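Local coordinates for protein afamin (Homo sapiens, PDB 6FAK) that carries hydrophobic molecules in body fluids, binds vitamin E and keeps lipidated Wnt proteins soluble and active, at residues 498-508 / 529-538; 548-556 / 569-577. One frame throughout, in Å; residues are numbered along the deposited sequence.

Contact 1 of 2, residues 498-508 / 529-538; sequences YVPPPFSQDLF and FLVNLVKLKH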
loop_
_atom_site.group_PDB
_atom_site.type_symbol
_atom_site.label_atom_id
_atom_site.label_comp_id
_atom_site.label_asym_id
_atom_site.label_seq_id
_atom_site.Cartn_x
_atom_site.Cartn_y
_atom_site.Cartn_z
ATOM N N TYR A 498 -19.623 -20.905 1.763
ATOM C CA TYR A 498 -20.188 -19.638 2.106
ATOM C C TYR A 498 -21.715 -19.637 1.976
ATOM O O TYR A 498 -22.250 -20.095 1.000
ATOM C CB TYR A 498 -19.575 -18.534 1.223
ATOM C CG TYR A 498 -20.201 -17.177 1.390
ATOM C CD1 TYR A 498 -19.906 -16.354 2.486
ATOM C CD2 TYR A 498 -21.057 -16.677 0.428
ATOM C CE1 TYR A 498 -20.494 -15.083 2.594
ATOM C CE2 TYR A 498 -21.640 -15.427 0.560
ATOM C CZ TYR A 498 -21.342 -14.650 1.637
ATOM O OH TYR A 498 -21.887 -13.388 1.700
ATOM N N VAL A 499 -22.373 -19.058 2.967
ATOM C CA VAL A 499 -23.808 -18.737 2.927
ATOM C C VAL A 499 -23.994 -17.280 3.347
ATOM O O VAL A 499 -23.565 -16.896 4.422
ATOM C CB VAL A 499 -24.637 -19.688 3.865
ATOM C CG1 VAL A 499 -26.141 -19.309 3.889
ATOM C CG2 VAL A 499 -24.468 -21.148 3.394
ATOM N N PRO A 500 -24.589 -16.445 2.469
ATOM C CA PRO A 500 -24.691 -14.997 2.740
ATOM C C PRO A 500 -25.723 -14.710 3.838
ATOM O O PRO A 500 -26.603 -15.533 4.064
ATOM C CB PRO A 500 -25.220 -14.450 1.407
ATOM C CG PRO A 500 -26.022 -15.578 0.855
ATOM C CD PRO A 500 -25.230 -16.812 1.196
ATOM N N PRO A 501 -25.633 -13.551 4.496
ATOM C CA PRO A 501 -26.774 -13.082 5.264
ATOM C C PRO A 501 -27.928 -12.694 4.326
ATOM O O PRO A 501 -27.766 -12.720 3.124
ATOM C CB PRO A 501 -26.214 -11.842 5.923
ATOM C CG PRO A 501 -25.371 -11.244 4.813
ATOM C CD PRO A 501 -24.704 -12.415 4.177
ATOM N N PRO A 502 -29.116 -12.367 4.877
ATOM C CA PRO A 502 -30.137 -11.798 4.004
ATOM C C PRO A 502 -29.646 -10.460 3.499
ATOM O O PRO A 502 -28.803 -9.828 4.174
ATOM C CB PRO A 502 -31.344 -11.567 4.952
ATOM C CG PRO A 502 -31.002 -12.247 6.229
ATOM C CD PRO A 502 -29.514 -12.405 6.285
ATOM N N PHE A 503 -30.110 -10.067 2.332
ATOM C CA PHE A 503 -29.865 -8.767 1.783
ATOM C C PHE A 503 -31.206 -8.077 1.536
ATOM O O PHE A 503 -32.124 -8.688 0.999
ATOM C CB PHE A 503 -29.145 -8.847 0.448
ATOM C CG PHE A 503 -27.746 -9.365 0.541
ATOM C CD1 PHE A 503 -26.717 -8.593 1.123
ATOM C CD2 PHE A 503 -27.445 -10.622 0.102
ATOM C CE1 PHE A 503 -25.397 -9.096 1.233
ATOM C CE2 PHE A 503 -26.141 -11.136 0.219
ATOM C CZ PHE A 503 -25.127 -10.345 0.747
ATOM N N SER A 504 -31.339 -6.814 1.870
ATOM C CA SER A 504 -32.609 -6.174 1.480
ATOM C C SER A 504 -32.730 -5.905 -0.029
ATOM O O SER A 504 -31.763 -5.674 -0.744
ATOM C CB SER A 504 -32.896 -4.898 2.239
ATOM O OG SER A 504 -31.896 -3.968 2.003
ATOM N N GLN A 505 -33.985 -5.836 -0.475
ATOM C CA GLN A 505 -34.288 -5.563 -1.862
ATOM C C GLN A 505 -33.784 -4.195 -2.275
ATOM O O GLN A 505 -33.403 -4.019 -3.405
ATOM C CB GLN A 505 -35.793 -5.759 -2.118
ATOM C CG GLN A 505 -36.173 -5.944 -3.570
ATOM C CD GLN A 505 -37.402 -6.843 -3.774
ATOM O OE1 GLN A 505 -37.406 -8.019 -3.381
ATOM N NE2 GLN A 505 -38.437 -6.294 -4.403
ATOM N N ASP A 506 -33.676 -3.257 -1.360
ATOM C CA ASP A 506 -33.129 -1.945 -1.675
ATOM C C ASP A 506 -31.683 -1.914 -2.125
ATOM O O ASP A 506 -31.287 -0.949 -2.790
ATOM C CB ASP A 506 -33.278 -0.961 -0.510
ATOM C CG ASP A 506 -33.156 0.520 -0.984
ATOM O OD1 ASP A 506 -34.047 0.978 -1.750
ATOM O OD2 ASP A 506 -32.165 1.208 -0.622
ATOM N N LEU A 507 -30.875 -2.928 -1.761
ATOM C CA LEU A 507 -29.477 -3.016 -2.259
ATOM C C LEU A 507 -29.454 -3.228 -3.758
ATOM O O LEU A 507 -28.428 -2.995 -4.425
ATOM C CB LEU A 507 -28.731 -4.183 -1.580
ATOM C CG LEU A 507 -27.725 -3.827 -0.456
ATOM C CD1 LEU A 507 -28.247 -2.769 0.489
ATOM C CD2 LEU A 507 -27.341 -5.072 0.302
ATOM N N PHE A 508 -30.557 -3.739 -4.304
ATOM C CA PHE A 508 -30.592 -4.072 -5.716
ATOM C C PHE A 508 -31.572 -3.197 -6.497
ATOM O O PHE A 508 -31.971 -3.528 -7.621
ATOM C CB PHE A 508 -30.937 -5.522 -5.852
ATOM C CG PHE A 508 -30.068 -6.438 -5.019
ATOM C CD1 PHE A 508 -28.836 -6.843 -5.480
ATOM C CD2 PHE A 508 -30.474 -6.876 -3.771
ATOM C CE1 PHE A 508 -28.047 -7.683 -4.735
ATOM C CE2 PHE A 508 -29.686 -7.714 -3.039
ATOM C CZ PHE A 508 -28.460 -8.101 -3.522
ATOM N N PHE A 529 -23.239 -2.951 -6.127
ATOM C CA PHE A 529 -24.338 -3.793 -6.652
ATOM C C PHE A 529 -23.844 -5.158 -7.129
ATOM O O PHE A 529 -24.403 -6.220 -6.753
ATOM C CB PHE A 529 -25.125 -3.024 -7.754
ATOM C CG PHE A 529 -26.163 -3.849 -8.441
ATOM C CD1 PHE A 529 -25.839 -4.621 -9.558
ATOM C CD2 PHE A 529 -27.461 -3.848 -7.986
ATOM C CE1 PHE A 529 -26.782 -5.423 -10.184
ATOM C CE2 PHE A 529 -28.425 -4.667 -8.596
ATOM C CZ PHE A 529 -28.071 -5.461 -9.710
ATOM N N LEU A 530 -22.795 -5.133 -7.952
ATOM C CA LEU A 530 -22.245 -6.371 -8.503
ATOM C C LEU A 530 -21.726 -7.318 -7.421
ATOM O O LEU A 530 -22.013 -8.523 -7.467
ATOM C CB LEU A 530 -21.176 -6.105 -9.519
ATOM C CG LEU A 530 -20.554 -7.351 -10.142
ATOM C CD1 LEU A 530 -21.505 -8.342 -10.794
ATOM C CD2 LEU A 530 -19.566 -6.891 -11.186
ATOM N N VAL A 531 -20.999 -6.757 -6.449
ATOM C CA VAL A 531 -20.473 -7.530 -5.372
ATOM C C VAL A 531 -21.604 -8.154 -4.555
ATOM O O VAL A 531 -21.571 -9.369 -4.296
ATOM C CB VAL A 531 -19.460 -6.740 -4.518
ATOM C CG1 VAL A 531 -19.092 -7.458 -3.223
ATOM C CG2 VAL A 531 -18.208 -6.493 -5.339
ATOM N N ASN A 532 -22.566 -7.350 -4.147
ATOM C CA ASN A 532 -23.743 -7.872 -3.409
ATOM C C ASN A 532 -24.510 -8.950 -4.195
ATOM O O ASN A 532 -24.920 -9.979 -3.647
ATOM C CB ASN A 532 -24.666 -6.736 -2.940
ATOM C CG ASN A 532 -24.017 -5.863 -1.884
ATOM O OD1 ASN A 532 -23.289 -6.375 -1.019
ATOM N ND2 ASN A 532 -24.286 -4.567 -1.918
ATOM N N LEU A 533 -24.638 -8.750 -5.500
ATOM C CA LEU A 533 -25.262 -9.743 -6.367
ATOM C C LEU A 533 -24.536 -11.095 -6.364
ATOM O O LEU A 533 -25.206 -12.186 -6.303
ATOM C CB LEU A 533 -25.360 -9.215 -7.797
ATOM C CG LEU A 533 -26.184 -10.061 -8.746
ATOM C CD1 LEU A 533 -27.659 -10.087 -8.347
ATOM C CD2 LEU A 533 -25.980 -9.512 -10.156
ATOM N N VAL A 534 -23.198 -11.028 -6.410
ATOM C CA VAL A 534 -22.357 -12.207 -6.427
ATOM C C VAL A 534 -22.473 -12.928 -5.080
ATOM O O VAL A 534 -22.519 -14.150 -5.065
ATOM C CB VAL A 534 -20.871 -11.941 -6.783
ATOM C CG1 VAL A 534 -20.076 -13.203 -6.710
ATOM C CG2 VAL A 534 -20.726 -11.437 -8.220
ATOM N N LYS A 535 -22.516 -12.186 -3.970
ATOM C CA LYS A 535 -22.731 -12.807 -2.635
ATOM C C LYS A 535 -24.082 -13.486 -2.628
ATOM O O LYS A 535 -24.212 -14.667 -2.238
ATOM C CB LYS A 535 -22.675 -11.769 -1.522
ATOM C CG LYS A 535 -21.273 -11.279 -1.223
ATOM C CD LYS A 535 -21.240 -10.221 -0.164
ATOM C CE LYS A 535 -19.818 -9.847 0.140
ATOM N NZ LYS A 535 -19.747 -8.845 1.203
ATOM N N LEU A 536 -25.084 -12.755 -3.078
ATOM C CA LEU A 536 -26.458 -13.285 -3.059
ATOM C C LEU A 536 -26.602 -14.589 -3.900
ATOM O O LEU A 536 -27.175 -15.580 -3.436
ATOM C CB LEU A 536 -27.442 -12.232 -3.491
ATOM C CG LEU A 536 -28.891 -12.797 -3.630
ATOM C CD1 LEU A 536 -29.471 -13.269 -2.314
ATOM C CD2 LEU A 536 -29.758 -11.740 -4.285
ATOM N N LYS A 537 -26.012 -14.581 -5.082
ATOM C CA LYS A 537 -26.102 -15.647 -6.067
ATOM C C LYS A 537 -24.750 -16.362 -6.271
ATOM O O LYS A 537 -24.376 -16.691 -7.405
ATOM C CB LYS A 537 -26.569 -15.022 -7.379
ATOM C CG LYS A 537 -27.905 -14.302 -7.314
ATOM C CD LYS A 537 -29.012 -15.277 -6.984
ATOM C CE LYS A 537 -30.356 -14.807 -7.558
ATOM N NZ LYS A 537 -31.466 -15.316 -6.721
ATOM N N HIS A 538 -24.019 -16.559 -5.176
ATOM C CA HIS A 538 -22.700 -17.209 -5.198
ATOM C C HIS A 538 -22.664 -18.583 -5.890
ATOM O O HIS A 538 -21.617 -18.957 -6.438
ATOM C CB HIS A 538 -22.116 -17.330 -3.767
ATOM C CG HIS A 538 -22.870 -18.270 -2.873
ATOM N ND1 HIS A 538 -22.467 -19.575 -2.659
ATOM C CD2 HIS A 538 -23.990 -18.100 -2.132
ATOM C CE1 HIS A 538 -23.321 -20.169 -1.848
ATOM N NE2 HIS A 538 -24.258 -19.308 -1.516
HETATM O O HOH W 1 -25.777 -2.648 -3.609
#

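Contact 2 of 2, residues 548-556 / 569-577; sequences LFTNFANVV and FNEESPKIG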
loop_
_atom_site.group_PDB
_atom_site.type_symbol
_atom_site.label_atom_id
_atom_site.label_comp_id
_atom_site.label_asym_id
_atom_site.label_seq_id
_atom_site.Cartn_x
_atom_site.Cartn_y
_atom_site.Cartn_z
ATOM N N LEU A 548 -26.368 -11.772 -15.978
ATOM C CA LEU A 548 -27.355 -11.102 -15.188
ATOM C C LEU A 548 -27.012 -9.645 -14.928
ATOM O O LEU A 548 -27.868 -8.761 -14.970
ATOM C CB LEU A 548 -27.584 -11.857 -13.889
ATOM C CG LEU A 548 -28.661 -11.367 -12.923
ATOM C CD1 LEU A 548 -30.023 -11.334 -13.608
ATOM C CD2 LEU A 548 -28.671 -12.301 -11.722
ATOM N N PHE A 549 -25.754 -9.404 -14.593
ATOM C CA PHE A 549 -25.273 -8.050 -14.394
ATOM C C PHE A 549 -25.448 -7.191 -15.651
ATOM O O PHE A 549 -25.862 -6.028 -15.540
ATOM C CB PHE A 549 -23.805 -8.071 -13.989
ATOM C CG PHE A 549 -23.232 -6.713 -13.829
ATOM C CD1 PHE A 549 -23.635 -5.908 -12.776
ATOM C CD2 PHE A 549 -22.325 -6.224 -14.741
ATOM C CE1 PHE A 549 -23.117 -4.630 -12.599
ATOM C CE2 PHE A 549 -21.778 -4.950 -14.559
ATOM C CZ PHE A 549 -22.193 -4.157 -13.491
ATOM N N THR A 550 -25.104 -7.725 -16.817
ATOM C CA THR A 550 -25.275 -6.960 -18.039
ATOM C C THR A 550 -26.756 -6.738 -18.366
ATOM O O THR A 550 -27.060 -5.752 -18.985
ATOM C CB THR A 550 -24.624 -7.562 -19.303
ATOM O OG1 THR A 550 -25.308 -8.783 -19.684
ATOM C CG2 THR A 550 -23.161 -7.773 -19.047
ATOM N N ASN A 551 -27.639 -7.650 -17.958
ATOM C CA ASN A 551 -29.099 -7.418 -18.075
ATOM C C ASN A 551 -29.521 -6.145 -17.262
ATOM O O ASN A 551 -30.108 -5.192 -17.797
ATOM C CB ASN A 551 -29.828 -8.663 -17.590
ATOM C CG ASN A 551 -31.305 -8.694 -17.970
ATOM O OD1 ASN A 551 -31.941 -7.670 -18.168
ATOM N ND2 ASN A 551 -31.856 -9.872 -17.991
ATOM N N PHE A 552 -29.168 -6.131 -15.974
ATOM C CA PHE A 552 -29.404 -4.988 -15.100
ATOM C C PHE A 552 -28.806 -3.710 -15.679
ATOM O O PHE A 552 -29.458 -2.661 -15.666
ATOM C CB PHE A 552 -28.837 -5.243 -13.706
ATOM C CG PHE A 552 -29.738 -5.980 -12.788
ATOM C CD1 PHE A 552 -30.807 -5.346 -12.190
ATOM C CD2 PHE A 552 -29.440 -7.284 -12.405
ATOM C CE1 PHE A 552 -31.606 -6.014 -11.259
ATOM C CE2 PHE A 552 -30.235 -7.972 -11.497
ATOM C CZ PHE A 552 -31.322 -7.333 -10.909
ATOM N N ALA A 553 -27.591 -3.805 -16.226
ATOM C CA ALA A 553 -26.892 -2.644 -16.811
ATOM C C ALA A 553 -27.631 -2.066 -18.015
ATOM O O ALA A 553 -27.773 -0.839 -18.140
ATOM C CB ALA A 553 -25.471 -2.989 -17.223
ATOM N N ASN A 554 -28.053 -2.952 -18.912
ATOM C CA ASN A 554 -28.853 -2.544 -20.044
ATOM C C ASN A 554 -30.153 -1.858 -19.583
ATOM O O ASN A 554 -30.483 -0.809 -20.070
ATOM C CB ASN A 554 -29.124 -3.749 -20.945
ATOM C CG ASN A 554 -29.826 -3.358 -22.226
ATOM O OD1 ASN A 554 -29.385 -2.477 -22.928
ATOM N ND2 ASN A 554 -30.881 -4.031 -22.540
ATOM N N VAL A 555 -30.847 -2.416 -18.601
ATOM C CA VAL A 555 -32.092 -1.827 -18.079
ATOM C C VAL A 555 -31.857 -0.413 -17.490
ATOM O O VAL A 555 -32.596 0.521 -17.805
ATOM C CB VAL A 555 -32.780 -2.766 -17.094
ATOM C CG1 VAL A 555 -33.880 -2.074 -16.333
ATOM C CG2 VAL A 555 -33.347 -3.996 -17.837
ATOM N N VAL A 556 -30.820 -0.271 -16.672
ATOM C CA VAL A 556 -30.371 1.039 -16.150
ATOM C C VAL A 556 -30.124 2.080 -17.237
ATOM O O VAL A 556 -30.572 3.210 -17.130
ATOM C CB VAL A 556 -29.064 0.886 -15.322
ATOM C CG1 VAL A 556 -28.342 2.220 -15.147
ATOM C CG2 VAL A 556 -29.386 0.254 -13.969
ATOM N N PHE A 569 -37.306 1.097 -14.072
ATOM C CA PHE A 569 -36.413 0.065 -13.556
ATOM C C PHE A 569 -37.142 -1.115 -12.926
ATOM O O PHE A 569 -36.837 -2.266 -13.236
ATOM C CB PHE A 569 -35.454 0.641 -12.514
ATOM C CG PHE A 569 -34.403 -0.336 -12.080
ATOM C CD1 PHE A 569 -34.632 -1.195 -11.007
ATOM C CD2 PHE A 569 -33.199 -0.422 -12.765
ATOM C CE1 PHE A 569 -33.663 -2.105 -10.613
ATOM C CE2 PHE A 569 -32.227 -1.330 -12.371
ATOM C CZ PHE A 569 -32.463 -2.173 -11.296
ATOM N N ASN A 570 -38.093 -0.827 -12.041
ATOM C CA ASN A 570 -38.845 -1.881 -11.355
ATOM C C ASN A 570 -39.740 -2.707 -12.283
ATOM O O ASN A 570 -39.917 -3.900 -12.040
ATOM C CB ASN A 570 -39.661 -1.315 -10.184
ATOM C CG ASN A 570 -38.781 -0.800 -9.044
ATOM O OD1 ASN A 570 -37.636 -1.231 -8.865
ATOM N ND2 ASN A 570 -39.321 0.129 -8.268
ATOM N N GLU A 571 -40.285 -2.116 -13.343
ATOM C CA GLU A 571 -41.012 -2.941 -14.336
ATOM C C GLU A 571 -40.116 -3.701 -15.330
ATOM O O GLU A 571 -40.471 -4.801 -15.747
ATOM C CB GLU A 571 -42.181 -2.186 -15.018
ATOM C CG GLU A 571 -41.866 -0.915 -15.809
ATOM C CD GLU A 571 -43.013 0.115 -15.820
ATOM O OE1 GLU A 571 -43.954 0.043 -14.997
ATOM O OE2 GLU A 571 -42.972 1.033 -16.661
ATOM N N GLU A 572 -38.935 -3.167 -15.650
ATOM C CA GLU A 572 -38.065 -3.778 -16.674
ATOM C C GLU A 572 -36.857 -4.567 -16.159
ATOM O O GLU A 572 -36.271 -5.318 -16.934
ATOM C CB GLU A 572 -37.555 -2.697 -17.642
ATOM C CG GLU A 572 -38.647 -1.904 -18.347
ATOM C CD GLU A 572 -39.587 -2.760 -19.182
ATOM O OE1 GLU A 572 -39.242 -3.903 -19.516
ATOM O OE2 GLU A 572 -40.686 -2.278 -19.494
ATOM N N SER A 573 -36.454 -4.382 -14.893
ATOM C CA SER A 573 -35.255 -5.072 -14.402
ATOM C C SER A 573 -35.500 -6.573 -14.258
ATOM O O SER A 573 -36.631 -7.009 -14.113
ATOM C CB SER A 573 -34.790 -4.486 -13.067
ATOM O OG SER A 573 -35.708 -4.806 -12.057
ATOM N N PRO A 574 -34.442 -7.375 -14.305
ATOM C CA PRO A 574 -34.679 -8.790 -14.032
ATOM C C PRO A 574 -35.029 -9.022 -12.565
ATOM O O PRO A 574 -34.657 -8.219 -11.699
ATOM C CB PRO A 574 -33.360 -9.461 -14.422
ATOM C CG PRO A 574 -32.371 -8.386 -14.559
ATOM C CD PRO A 574 -33.086 -7.110 -14.802
ATOM N N LYS A 575 -35.792 -10.076 -12.297
ATOM C CA LYS A 575 -36.105 -10.453 -10.925
ATOM C C LYS A 575 -34.988 -11.376 -10.442
ATOM O O LYS A 575 -34.494 -12.216 -11.204
ATOM C CB LYS A 575 -37.509 -11.082 -10.812
ATOM C CG LYS A 575 -37.602 -12.601 -10.867
ATOM C CD LYS A 575 -39.033 -13.053 -10.584
ATOM C CE LYS A 575 -39.096 -14.512 -10.166
ATOM N NZ LYS A 575 -38.574 -15.417 -11.226
ATOM N N ILE A 576 -34.569 -11.195 -9.194
ATOM C CA ILE A 576 -33.552 -12.067 -8.593
ATOM C C ILE A 576 -34.046 -12.799 -7.344
ATOM O O ILE A 576 -33.270 -13.482 -6.677
ATOM C CB ILE A 576 -32.245 -11.298 -8.323
ATOM C CG1 ILE A 576 -32.509 -10.011 -7.547
ATOM C CG2 ILE A 576 -31.573 -10.993 -9.649
ATOM C CD1 ILE A 576 -31.268 -9.262 -7.129
ATOM N N GLY A 577 -35.347 -12.711 -7.072
ATOM C CA GLY A 577 -35.928 -13.306 -5.885
ATOM C C GLY A 577 -36.485 -14.687 -6.157
ATOM O O GLY A 577 -36.925 -14.992 -7.277
#

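Contact 1 of 2, residues 498-508 / 529-538
Residues 498-504 run extended over the C-terminal half of helix 521-536, against its direction, and 505-507 close with a 3-10 turn. Pro500 CA lies 6.1 Å from Lys535 CA, and Phe508 CA lies 6.3 Å from Phe529 CA. No direct hydrogen bond joins the two segments. A water links them instead: it donates to Leu507 O and accepts from Asn532 ND2 at 3.0 Å. The other end of that amide, Asn532 OD1, is bonded to Thr423, so both ends are engaged and its rotation is fixed.

Phe503 sits at the middle of the contact. Its CG is anti to the carbonyl carbon (chi1 -67°), which turns the ring down onto the helix. There its CZ meets Lys535 CB at 3.6 Å, and its CD2 meets Leu536 CB. Asn532 O lies over one face of this ring. The Lys535 chain is extended. Its methylenes pass the Phe503 ring and also the hydroxyl of Tyr498, with CG 3.7 Å from Tyr498 OH. Its NZ goes on to Leu421 O and Thr423 OG1. A buried ammonium is thereby satisfied.

Phe508 presents its ring edge to the helix backbone, with CE1 3.7 Å from Leu533 N. Its CZ reaches Leu536 CD2. The same ring points its edge toward the face of Phe529 in an offset edge-to-face pair, the planes at 76°. At the other end, the edge of Tyr498 is turned to the face of His538, planes at 81°; the histidine has a second conformer, so this pair is less certain.

This is a proline-rich connector laid along a helix by aromatic side chains. It belongs to the third domain of the all-helical albumin fold.

Contact 2 of 2, residues 548-556 / 569-577
Phe569 O, on a residue whose ring packs against Phe552, takes three bonds near the end of helix 565-572. The shortest comes from Ser573 N at 2.7 Å. Ser573 OG and Glu572 N add weak ones. The Ser573 hydroxyl sits between its own N and carbonyl carbon (chi1 69°), which turns it back to that oxygen. Ser573 CB rests over one face of the Phe569 ring, toward its rim.

Beyond the helix the chain bends past helix 542-560, and Pro574 leads the packing. Its CG stands over the centre of the Phe552 ring in a CH-pi contact, 3.7 Å from the centroid and 10° off the normal. From the same helix as Phe552, the Asn551 amide meets this proline, with Asn551 CG 3.6 Å from Pro574 CG. These helices are the last two of the third albumin domain. The Cys559-Cys568 disulfide also ties them together, as part of the disulfide pattern of the albumin family.

Around the rim of Phe552, Phe569 CZ lies 3.7 Å from CD1. On another side Ile576 CG2 touches CE2 in the ring plane. Pro574 O approaches Phe552 CZ at 3.5 Å. With an alanine here instead of Phe552, Pro574 CG is likely to lose the face it packs on, and a gap would probably open between Phe569 and Ile576. Leu548 spreads its two methyls, CD1 to Pro574 and CD2 to Ile576.

Further along the helix, Val555 points CG1 at the backbone of Ser573, while its CG2 comes within 3.3 Å of Glu572 O. Val556 lies alongside Phe569, pointing the same way, and its CG2 meets the ring edge at CE2, 3.6 Å away.

Overall arrangement
Both contacts lie in the third albumin domain, at the C-terminal end of the chain, with centres about 15 Å apart. They come in series: contact 1 closes on helix 521-536 before contact 2 opens on helix 542-560, the next helix. The two touch directly. Lys537 NZ probably bonds to Ile576 O at 2.6 Å, Phe529 and Phe552 meet edge-to-face, and Phe508 packs on Ile576. One continuous aromatic and aliphatic core thus joins the 498-508 connector, both helices and the segment 573-577. Strand 503-504 also pairs with 584-585, in a terminal ENLYFQ sequence that is probably a tag remnant. The hydrophobic-ligand pocket is in the second domain.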